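Side-chain contacts in aminotransferase TlmJ (PDB 5UID), which probably transfers amino groups with the help of pyridoxal 5'-phosphate, as a member of the DegT/DnrJ/EryC1 family of aminotransferases: residues A[20-23]-A[24-28]; A[31-34]-A[35-39]; A[313-316]-A[317-321]; A[369-372]-A[373-377]. All coordinates share one frame; numbering follows the deposited sequence.

Contact 1. Residues A[20-23]-A[24-28]; sequences AAVR and EVFAS
Val22 and Phe26 make the apolar part of this contact, one helical turn apart. Their side chains lie next to each other and point the same way. CG1 of Val22 sits over one face of the Phe26 ring, displaced toward its rim. It is a CH-pi contact: CG1 of Val22 lies 3.7 Å from the centroid of the Phe26 ring and 19° off the ring normal. The closest carbon pair is Val22 CG1 to Phe26 CZ at 3.5 Å. CG1 of Val22 stands anti to the backbone N, beside the carbonyl carbon (chi1 173°), which sets it over the ring one turn on. Val22 O also lies over one face of the ring. Val22 packs on Leu19 of the second subunit and Phe26 on Leu14 of that subunit, so this helix lies at the dimer interface.

The hydrogen bonds are those of an alpha helix, i to i+4. Glu24 N, Val25 N, Phe26 N and Ala27 N donate in turn to the carbonyl oxygens of Ala20, Ala21, Val22 and Arg23. The bond from Phe26 N to Val22 O is 2.9 Å long and nearly straight, at 166°.

Two further side chains lean on the carbonyls. Glu24 CG is 3.3 Å from Ala21 O, and Val25 CG2 is 3.2 Å from the same oxygen. The carboxylate of Glu24 reaches Arg36 in a salt bridge.

The stretch belongs to helix 16-28. Ala21, Val22 and Val25 pack on helix 249-280, where Val22 meets Ile254 of the cofactor pocket. Through Leu31 on Phe26 and Arg36 on Val25, it also packs on the start of helix 35-48 and the loop before it.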
loop_
_atom_site.group_PDB
_atom_site.type_symbol
_atom_site.label_atom_id
_atom_site.label_comp_id
_atom_site.label_asym_id
_atom_site.label_seq_id
_atom_site.Cartn_x
_atom_site.Cartn_y
_atom_site.Cartn_z
ATOM N N ALA A 20 -10.857 20.188 2.643
ATOM C CA ALA A 20 -10.771 20.782 3.973
ATOM C C ALA A 20 -10.274 19.768 4.994
ATOM O O ALA A 20 -9.524 20.119 5.913
ATOM C CB ALA A 20 -12.129 21.348 4.388
ATOM N N ALA A 21 -10.677 18.503 4.849
ATOM C CA ALA A 21 -10.159 17.459 5.728
ATOM C C ALA A 21 -8.658 17.283 5.536
ATOM O O ALA A 21 -7.902 17.205 6.510
ATOM C CB ALA A 21 -10.897 16.142 5.478
ATOM N N VAL A 22 -8.209 17.229 4.280
ATOM C CA VAL A 22 -6.780 17.117 4.001
ATOM C C VAL A 22 -6.032 18.319 4.560
ATOM O O VAL A 22 -4.929 18.185 5.107
ATOM C CB VAL A 22 -6.541 16.956 2.487
ATOM C CG1 VAL A 22 -5.056 17.000 2.176
ATOM C CG2 VAL A 22 -7.154 15.656 1.983
ATOM N N ARG A 23 -6.624 19.511 4.437
ATOM C CA ARG A 23 -5.974 20.730 4.909
ATOM C C ARG A 23 -5.665 20.654 6.399
ATOM O O ARG A 23 -4.543 20.948 6.827
ATOM C CB ARG A 23 -6.855 21.944 4.605
ATOM C CG ARG A 23 -6.202 23.279 4.944
ATOM C CD ARG A 23 -7.159 24.451 4.758
ATOM N NE ARG A 23 -7.677 24.542 3.396
ATOM C CZ ARG A 23 -8.955 24.373 3.067
ATOM N NH1 ARG A 23 -9.853 24.110 4.006
ATOM N NH2 ARG A 23 -9.337 24.473 1.798
ATOM N N GLU A 24 -6.649 20.256 7.213
ATOM C CA GLU A 24 -6.420 20.235 8.654
ATOM C C GLU A 24 -5.511 19.083 9.068
ATOM O O GLU A 24 -4.808 19.189 10.079
ATOM C CB GLU A 24 -7.754 20.182 9.408
ATOM C CG GLU A 24 -8.575 18.924 9.214
ATOM C CD GLU A 24 -9.919 19.001 9.923
ATOM O OE1 GLU A 24 -10.559 20.073 9.874
ATOM O OE2 GLU A 24 -10.327 17.996 10.541
ATOM N N VAL A 25 -5.496 17.988 8.305
ATOM C CA VAL A 25 -4.508 16.942 8.550
ATOM C C VAL A 25 -3.103 17.459 8.261
ATOM O O VAL A 25 -2.168 17.219 9.034
ATOM C CB VAL A 25 -4.833 15.684 7.723
ATOM C CG1 VAL A 25 -3.734 14.648 7.879
ATOM C CG2 VAL A 25 -6.162 15.100 8.157
ATOM N N PHE A 26 -2.930 18.179 7.147
ATOM C CA PHE A 26 -1.633 18.781 6.845
ATOM C C PHE A 26 -1.193 19.727 7.954
ATOM O O PHE A 26 -0.025 19.720 8.362
ATOM C CB PHE A 26 -1.686 19.531 5.511
ATOM C CG PHE A 26 -1.658 18.639 4.298
ATOM C CD1 PHE A 26 -1.593 17.261 4.428
ATOM C CD2 PHE A 26 -1.683 19.185 3.028
ATOM C CE1 PHE A 26 -1.566 16.449 3.312
ATOM C CE2 PHE A 26 -1.654 18.379 1.908
ATOM C CZ PHE A 26 -1.594 17.009 2.050
ATOM N N ALA A 27 -2.116 20.550 8.455
ATOM C CA ALA A 27 -1.767 21.513 9.495
ATOM C C ALA A 27 -1.415 20.830 10.811
ATOM O O ALA A 27 -0.571 21.337 11.561
ATOM C CB ALA A 27 -2.916 22.499 9.701
ATOM N N SER A 28 -2.037 19.687 11.110
ATOM C CA SER A 28 -1.759 18.994 12.362
ATOM C C SER A 28 -0.353 18.411 12.406
ATOM O O SER A 28 0.165 18.155 13.498
ATOM C CB SER A 28 -2.769 17.872 12.586
ATOM O OG SER A 28 -2.449 16.749 11.780
#

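Contact 2. Residues A[31-34]-A[35-39]; sequences LGRG and PRTKV
Arg33 and Thr37 touch through the aliphatic part of the arginine. Arg33 CG lies 3.7 Å from Thr37 OG1 and 4.0 Å from Thr37 CG2, and the two side chains cross at a slant. Thr37 CG2 is also near the edge of the Arg33 guanidinium. With chi1 at -63°, OG1 of Thr37 lies beside its own backbone N, which turns it to Arg33 CG and to Asp249.

The backbone carries the polar part. Gly34 is the N-cap residue of helix 35-48, and its carbonyl opens the helical bonding. Lys38 N donates to Gly34 O at 3.3 Å, with the donor in the carbonyl plane. A weak bond from Thr37 N reaches Gly34 O at 3.2 Å, strongly bent at 120°. Pro35 fills the first turn, where its ring nitrogen has no hydrogen to offer.

In the next shell, Asp249 holds the helix start. Its OD1 accepts from both Gly34 N and Thr37 OG1, and its OD2 accepts from Arg36 N. This carboxylate therefore fixes the hydroxyl that Arg33 lies against. Trp30 NE1 bonds Arg33 O from the preceding loop. Beyond these, Thr37 packs on Ala252 of helix 249-280, and Arg33 touches Ser213 and Ile246.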
loop_
_atom_site.group_PDB
_atom_site.type_symbol
_atom_site.label_atom_id
_atom_site.label_comp_id
_atom_site.label_asym_id
_atom_site.label_seq_id
_atom_site.Cartn_x
_atom_site.Cartn_y
_atom_site.Cartn_z
ATOM N N LEU A 31 0.437 12.899 9.787
ATOM C CA LEU A 31 -0.147 12.364 8.566
ATOM C C LEU A 31 -0.250 10.845 8.564
ATOM O O LEU A 31 -1.075 10.299 7.824
ATOM C CB LEU A 31 0.663 12.824 7.344
ATOM C CG LEU A 31 0.399 14.227 6.776
ATOM C CD1 LEU A 31 0.661 15.331 7.792
ATOM C CD2 LEU A 31 1.227 14.461 5.522
ATOM N N GLY A 32 0.549 10.153 9.371
ATOM C CA GLY A 32 0.488 8.709 9.453
ATOM C C GLY A 32 -0.730 8.239 10.222
ATOM O O GLY A 32 -1.610 9.015 10.597
ATOM N N ARG A 33 -0.774 6.929 10.458
ATOM C CA ARG A 33 -1.868 6.336 11.217
ATOM C C ARG A 33 -1.978 6.991 12.589
ATOM O O ARG A 33 -1.032 6.956 13.381
ATOM C CB ARG A 33 -1.658 4.831 11.363
ATOM C CG ARG A 33 -2.691 3.991 10.632
ATOM C CD ARG A 33 -2.537 2.505 10.931
ATOM N NE ARG A 33 -2.901 2.168 12.304
ATOM C CZ ARG A 33 -2.033 1.810 13.245
ATOM N NH1 ARG A 33 -0.740 1.735 12.965
ATOM N NH2 ARG A 33 -2.460 1.521 14.466
ATOM N N GLY A 34 -3.134 7.594 12.864
ATOM C CA GLY A 34 -3.359 8.271 14.117
ATOM C C GLY A 34 -4.826 8.363 14.483
ATOM O O GLY A 34 -5.617 7.450 14.225
ATOM N N PRO A 35 -5.218 9.482 15.099
ATOM C CA PRO A 35 -6.615 9.620 15.543
ATOM C C PRO A 35 -7.628 9.608 14.410
ATOM O O PRO A 35 -8.766 9.170 14.621
ATOM C CB PRO A 35 -6.614 10.963 16.289
ATOM C CG PRO A 35 -5.439 11.707 15.737
ATOM C CD PRO A 35 -4.404 10.661 15.438
ATOM N N ARG A 36 -7.259 10.073 13.213
ATOM C CA ARG A 36 -8.214 10.077 12.107
ATOM C C ARG A 36 -8.501 8.666 11.610
ATOM O O ARG A 36 -9.631 8.374 11.197
ATOM C CB ARG A 36 -7.702 10.952 10.962
ATOM C CG ARG A 36 -7.226 12.327 11.402
ATOM C CD ARG A 36 -8.327 13.096 12.114
ATOM N NE ARG A 36 -9.199 13.800 11.180
ATOM C CZ ARG A 36 -9.066 15.085 10.862
ATOM N NH1 ARG A 36 -8.096 15.808 11.406
ATOM N NH2 ARG A 36 -9.905 15.647 10.002
ATOM N N THR A 37 -7.499 7.783 11.636
ATOM C CA THR A 37 -7.739 6.387 11.285
ATOM C C THR A 37 -8.676 5.723 12.287
ATOM O O THR A 37 -9.548 4.934 11.904
ATOM C CB THR A 37 -6.412 5.632 11.201
ATOM O OG1 THR A 37 -5.611 6.193 10.154
ATOM C CG2 THR A 37 -6.646 4.146 10.915
ATOM N N LYS A 38 -8.520 6.043 13.574
ATOM C CA LYS A 38 -9.412 5.486 14.585
ATOM C C LYS A 38 -10.841 5.978 14.387
ATOM O O LYS A 38 -11.796 5.211 14.555
ATOM C CB LYS A 38 -8.902 5.841 15.982
ATOM C CG LYS A 38 -9.632 5.133 17.116
ATOM C CD LYS A 38 -9.065 5.526 18.474
ATOM C CE LYS A 38 -9.856 4.888 19.607
ATOM N NZ LYS A 38 -9.335 5.282 20.948
ATOM N N VAL A 39 -11.006 7.248 14.014
ATOM C CA VAL A 39 -12.344 7.785 13.786
ATOM C C VAL A 39 -12.988 7.130 12.569
ATOM O O VAL A 39 -14.163 6.742 12.606
ATOM C CB VAL A 39 -12.284 9.318 13.648
ATOM C CG1 VAL A 39 -13.589 9.856 13.080
ATOM C CG2 VAL A 39 -11.984 9.956 15.001
#

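Contact 3. Residues A[313-316]-A[317-321]; sequences DAMA and RRLYD
The backbone runs as a regular alpha helix, with Arg317 N, Arg318 N, Leu319 N and Tyr320 N each bonded to the carbonyl oxygen four residues back, the bond from Leu319 N to Met315 O being 2.9 Å long with an angle of 168° at the hydrogen.

Met315, present as selenomethionine, meets Leu319 one turn on. Its chain bends at chi2 (69°), which brings the terminal methyl back across the leucine. Met315 CE lies 3.6 Å from Leu319 CD2 and equally near Leu319 CG and CD1. The leucine branch point also rests on backbone, with Leu319 CG 3.2 Å from Met315 O. Leu319 touches Glu375 of helix 366-383 as well. A glycine at this position would probably leave the Met315 methyl without its apolar mate and open a gap toward helix 366-383.

This is the buried side of helix 309-321, an amphipathic helix. Met315 and Ala316 pack on Leu356 of strand 355-358, and Leu319 touches Thr326.

Arg317 lies on an exposed side. Its chain folds back along the helix, bent at chi2 and chi3, and Arg317 CD lies 3.3 Å from Asp313 O. The guanidinium is laid over the backbone: Ala314 CA sits over one face, 3.6 Å from Arg317 NH2. The carboxylate of Asp313 stays apart, with Asp313 OD2 5.8 Å from Arg317 NH2. Asp313 packs on Trp234 of the second subunit and Ala316 on Trp233 of the same subunit.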
loop_
_atom_site.group_PDB
_atom_site.type_symbol
_atom_site.label_atom_id
_atom_site.label_comp_id
_atom_site.label_asym_id
_atom_site.label_seq_id
_atom_site.Cartn_x
_atom_site.Cartn_y
_atom_site.Cartn_z
ATOM N N ASP A 313 -18.708 -6.750 -28.768
ATOM C CA ASP A 313 -17.463 -6.040 -29.038
ATOM C C ASP A 313 -17.691 -4.870 -29.986
ATOM O O ASP A 313 -17.142 -3.781 -29.779
ATOM C CB ASP A 313 -16.421 -7.003 -29.607
ATOM C CG ASP A 313 -16.033 -8.087 -28.618
ATOM O OD1 ASP A 313 -16.502 -8.035 -27.461
ATOM O OD2 ASP A 313 -15.259 -8.990 -28.997
ATOM N N ALA A 314 -18.502 -5.075 -31.027
ATOM C CA ALA A 314 -18.816 -3.989 -31.948
ATOM C C ALA A 314 -19.561 -2.862 -31.247
ATOM O O ALA A 314 -19.425 -1.693 -31.631
ATOM C CB ALA A 314 -19.634 -4.521 -33.124
HETATM N N MSE A 315 -20.340 -3.187 -30.219
HETATM C CA MSE A 315 -21.060 -2.182 -29.450
HETATM C C MSE A 315 -20.097 -1.293 -28.669
HETATM O O MSE A 315 -20.244 -0.070 -28.645
HETATM C CB MSE A 315 -22.044 -2.845 -28.489
HETATM C CG MSE A 315 -22.954 -1.865 -27.789
HETATM SE SE MSE A 315 -24.207 -1.058 -29.037
HETATM C CE MSE A 315 -24.631 0.512 -28.009
ATOM N N ALA A 316 -19.110 -1.921 -28.026
ATOM C CA ALA A 316 -18.124 -1.163 -27.262
ATOM C C ALA A 316 -17.270 -0.290 -28.175
ATOM O O ALA A 316 -16.925 0.841 -27.812
ATOM C CB ALA A 316 -17.249 -2.112 -26.445
ATOM N N ARG A 317 -16.924 -0.796 -29.362
ATOM C CA ARG A 317 -16.166 0.008 -30.318
ATOM C C ARG A 317 -16.982 1.201 -30.800
ATOM O O ARG A 317 -16.455 2.312 -30.930
ATOM C CB ARG A 317 -15.733 -0.853 -31.505
ATOM C CG ARG A 317 -14.522 -1.734 -31.244
ATOM C CD ARG A 317 -14.703 -3.114 -31.863
ATOM N NE ARG A 317 -15.129 -3.045 -33.260
ATOM C CZ ARG A 317 -15.598 -4.081 -33.949
ATOM N NH1 ARG A 317 -15.963 -3.930 -35.216
ATOM N NH2 ARG A 317 -15.709 -5.268 -33.368
ATOM N N ARG A 318 -18.269 0.987 -31.077
ATOM C CA ARG A 318 -19.124 2.076 -31.534
ATOM C C ARG A 318 -19.314 3.119 -30.439
ATOM O O ARG A 318 -19.189 4.323 -30.687
ATOM C CB ARG A 318 -20.473 1.524 -31.993
ATOM C CG ARG A 318 -21.421 2.583 -32.528
ATOM C CD ARG A 318 -22.769 1.985 -32.889
ATOM N NE ARG A 318 -23.733 3.008 -33.286
ATOM C CZ ARG A 318 -24.026 3.314 -34.545
ATOM N NH1 ARG A 318 -23.432 2.670 -35.541
ATOM N NH2 ARG A 318 -24.916 4.261 -34.809
ATOM N N LEU A 319 -19.615 2.669 -29.217
ATOM C CA LEU A 319 -19.802 3.602 -28.109
ATOM C C LEU A 319 -18.534 4.398 -27.839
ATOM O O LEU A 319 -18.599 5.599 -27.543
ATOM C CB LEU A 319 -20.243 2.848 -26.855
ATOM C CG LEU A 319 -21.660 2.280 -26.930
ATOM C CD1 LEU A 319 -22.025 1.523 -25.665
ATOM C CD2 LEU A 319 -22.646 3.400 -27.188
ATOM N N TYR A 320 -17.370 3.751 -27.941
ATOM C CA TYR A 320 -16.108 4.459 -27.754
ATOM C C TYR A 320 -15.959 5.591 -28.764
ATOM O O TYR A 320 -15.581 6.711 -28.405
ATOM C CB TYR A 320 -14.933 3.485 -27.864
ATOM C CG TYR A 320 -13.594 4.121 -27.559
ATOM C CD1 TYR A 320 -13.093 4.135 -26.266
ATOM C CD2 TYR A 320 -12.834 4.713 -28.561
ATOM C CE1 TYR A 320 -11.872 4.715 -25.981
ATOM C CE2 TYR A 320 -11.613 5.298 -28.281
ATOM C CZ TYR A 320 -11.139 5.294 -26.988
ATOM O OH TYR A 320 -9.924 5.872 -26.698
ATOM N N ASP A 321 -16.252 5.315 -30.037
ATOM C CA ASP A 321 -16.150 6.347 -31.065
ATOM C C ASP A 321 -17.134 7.488 -30.841
ATOM O O ASP A 321 -16.915 8.589 -31.352
ATOM C CB ASP A 321 -16.374 5.741 -32.451
ATOM C CG ASP A 321 -15.306 4.734 -32.830
ATOM O OD1 ASP A 321 -14.206 4.783 -32.242
ATOM O OD2 ASP A 321 -15.566 3.897 -33.720
#

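Contact 4. Residues A[369-372]-A[373-377]; sequences VETV and IGEVR
Ile373 lies against Val369, the residue one turn before it. The two side chains run side by side and point the same way, with Ile373 CD1 4.1 Å from Val369 CG1. Ile373 CG1 is opposite its own carbonyl carbon (chi1 -63°), which brings it to 3.3 Å from Val369 O. The same carbonyl takes the hydrogen bond of Ile373 N, 3.0 Å long and nearly straight at 171°. With an alanine here, Val369 CG1 is likely to lose its apolar neighbour on the next turn.

Val372 pairs with Val376 in the same manner. Val372 CG1 approaches Val376 CG2 at 4.2 Å. Val376 CG2 sits closer to backbone, 3.1 Å from Val372 O, which also accepts the hydrogen bond of Val376 N.

Glu375 CG rests on Thr371 O at 3.2 Å. Glu370 turns its carboxylate to Arg275 in a salt bridge, and Thr371 OG1 bonds Ser367 O.

All of this lies within helix 366-383. Val369, Val372 and Ile373 touch Tyr276 of helix 249-280. Val372 also touches the loop residues Val324 and Pro359, and Val376 meets Leu286. Through Leu319 and Met315, helix 309-321 packs on Glu375 and Val376.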
loop_
_atom_site.group_PDB
_atom_site.type_symbol
_atom_site.label_atom_id
_atom_site.label_comp_id
_atom_site.label_asym_id
_atom_site.label_seq_id
_atom_site.Cartn_x
_atom_site.Cartn_y
_atom_site.Cartn_z
ATOM N N VAL A 369 -26.343 10.858 -18.917
ATOM C CA VAL A 369 -27.216 9.688 -18.852
ATOM C C VAL A 369 -28.037 9.562 -20.127
ATOM O O VAL A 369 -28.198 8.464 -20.674
ATOM C CB VAL A 369 -28.114 9.766 -17.604
ATOM C CG1 VAL A 369 -29.102 8.607 -17.582
ATOM C CG2 VAL A 369 -27.266 9.772 -16.345
ATOM N N GLU A 370 -28.567 10.683 -20.625
ATOM C CA GLU A 370 -29.331 10.646 -21.867
ATOM C C GLU A 370 -28.440 10.354 -23.067
ATOM O O GLU A 370 -28.894 9.733 -24.035
ATOM C CB GLU A 370 -30.085 11.963 -22.061
ATOM C CG GLU A 370 -31.104 12.261 -20.966
ATOM C CD GLU A 370 -32.197 11.208 -20.876
ATOM O OE1 GLU A 370 -32.566 10.633 -21.923
ATOM O OE2 GLU A 370 -32.686 10.952 -19.756
ATOM N N THR A 371 -27.177 10.786 -23.025
ATOM C CA THR A 371 -26.245 10.448 -24.097
ATOM C C THR A 371 -25.979 8.947 -24.142
ATOM O O THR A 371 -25.905 8.357 -25.225
ATOM C CB THR A 371 -24.935 11.218 -23.920
ATOM O OG1 THR A 371 -25.207 12.623 -23.867
ATOM C CG2 THR A 371 -23.988 10.941 -25.081
ATOM N N VAL A 372 -25.842 8.313 -22.975
ATOM C CA VAL A 372 -25.604 6.873 -22.930
ATOM C C VAL A 372 -26.819 6.116 -23.454
ATOM O O VAL A 372 -26.696 5.223 -24.300
ATOM C CB VAL A 372 -25.235 6.431 -21.502
ATOM C CG1 VAL A 372 -25.220 4.913 -21.401
ATOM C CG2 VAL A 372 -23.884 7.002 -21.105
ATOM N N ILE A 373 -28.011 6.464 -22.961
ATOM C CA ILE A 373 -29.229 5.786 -23.400
ATOM C C ILE A 373 -29.423 5.953 -24.902
ATOM O O ILE A 373 -29.770 4.998 -25.608
ATOM C CB ILE A 373 -30.445 6.307 -22.614
ATOM C CG1 ILE A 373 -30.297 5.995 -21.125
ATOM C CG2 ILE A 373 -31.734 5.706 -23.162
ATOM C CD1 ILE A 373 -31.397 6.584 -20.269
ATOM N N GLY A 374 -29.198 7.166 -25.413
ATOM C CA GLY A 374 -29.379 7.403 -26.837
ATOM C C GLY A 374 -28.397 6.628 -27.694
ATOM O O GLY A 374 -28.774 6.041 -28.711
ATOM N N GLU A 375 -27.123 6.614 -27.296
ATOM C CA GLU A 375 -26.125 5.876 -28.062
ATOM C C GLU A 375 -26.350 4.372 -27.983
ATOM O O GLU A 375 -26.110 3.660 -28.966
ATOM C CB GLU A 375 -24.720 6.232 -27.577
ATOM C CG GLU A 375 -24.292 7.646 -27.907
ATOM C CD GLU A 375 -24.186 7.887 -29.397
ATOM O OE1 GLU A 375 -23.986 6.905 -30.143
ATOM O OE2 GLU A 375 -24.306 9.055 -29.825
ATOM N N VAL A 376 -26.812 3.871 -26.834
ATOM C CA VAL A 376 -27.092 2.443 -26.708
ATOM C C VAL A 376 -28.248 2.045 -27.617
ATOM O O VAL A 376 -28.170 1.049 -28.348
ATOM C CB VAL A 376 -27.364 2.067 -25.238
ATOM C CG1 VAL A 376 -27.956 0.668 -25.146
ATOM C CG2 VAL A 376 -26.077 2.138 -24.427
ATOM N N ARG A 377 -29.334 2.823 -27.597
ATOM C CA ARG A 377 -30.479 2.515 -28.449
ATOM C C ARG A 377 -30.116 2.620 -29.925
ATOM O O ARG A 377 -30.515 1.773 -30.732
ATOM C CB ARG A 377 -31.650 3.442 -28.115
ATOM C CG ARG A 377 -32.227 3.245 -26.717
ATOM C CD ARG A 377 -33.430 4.149 -26.486
ATOM N NE ARG A 377 -34.515 3.846 -27.414
ATOM C CZ ARG A 377 -35.596 3.141 -27.098
ATOM N NH1 ARG A 377 -36.527 2.910 -28.013
ATOM N NH2 ARG A 377 -35.751 2.673 -25.868
#

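Overall arrangement
All four contacts are local and follow each other in series along the chain, so none encloses or crosses another. Contact 1 closes turns of helix 16-28. Contact 2 comes just after it and caps helix 35-48. The two touch through the Glu24–Arg36 salt bridge and through Leu31, which packs on Val25 and Phe26. Contacts 3 and 4 lie much later, on helices 309-321 and 366-383. They meet where Met315 and Leu319 pack on Glu375 and Val376. The two pairs are far apart, with nearest atoms about 27 Å or more from each other. Helix 249-280 packs on contacts 1, 2 and 4. Contacts 1, 2 and 3 reach the second subunit.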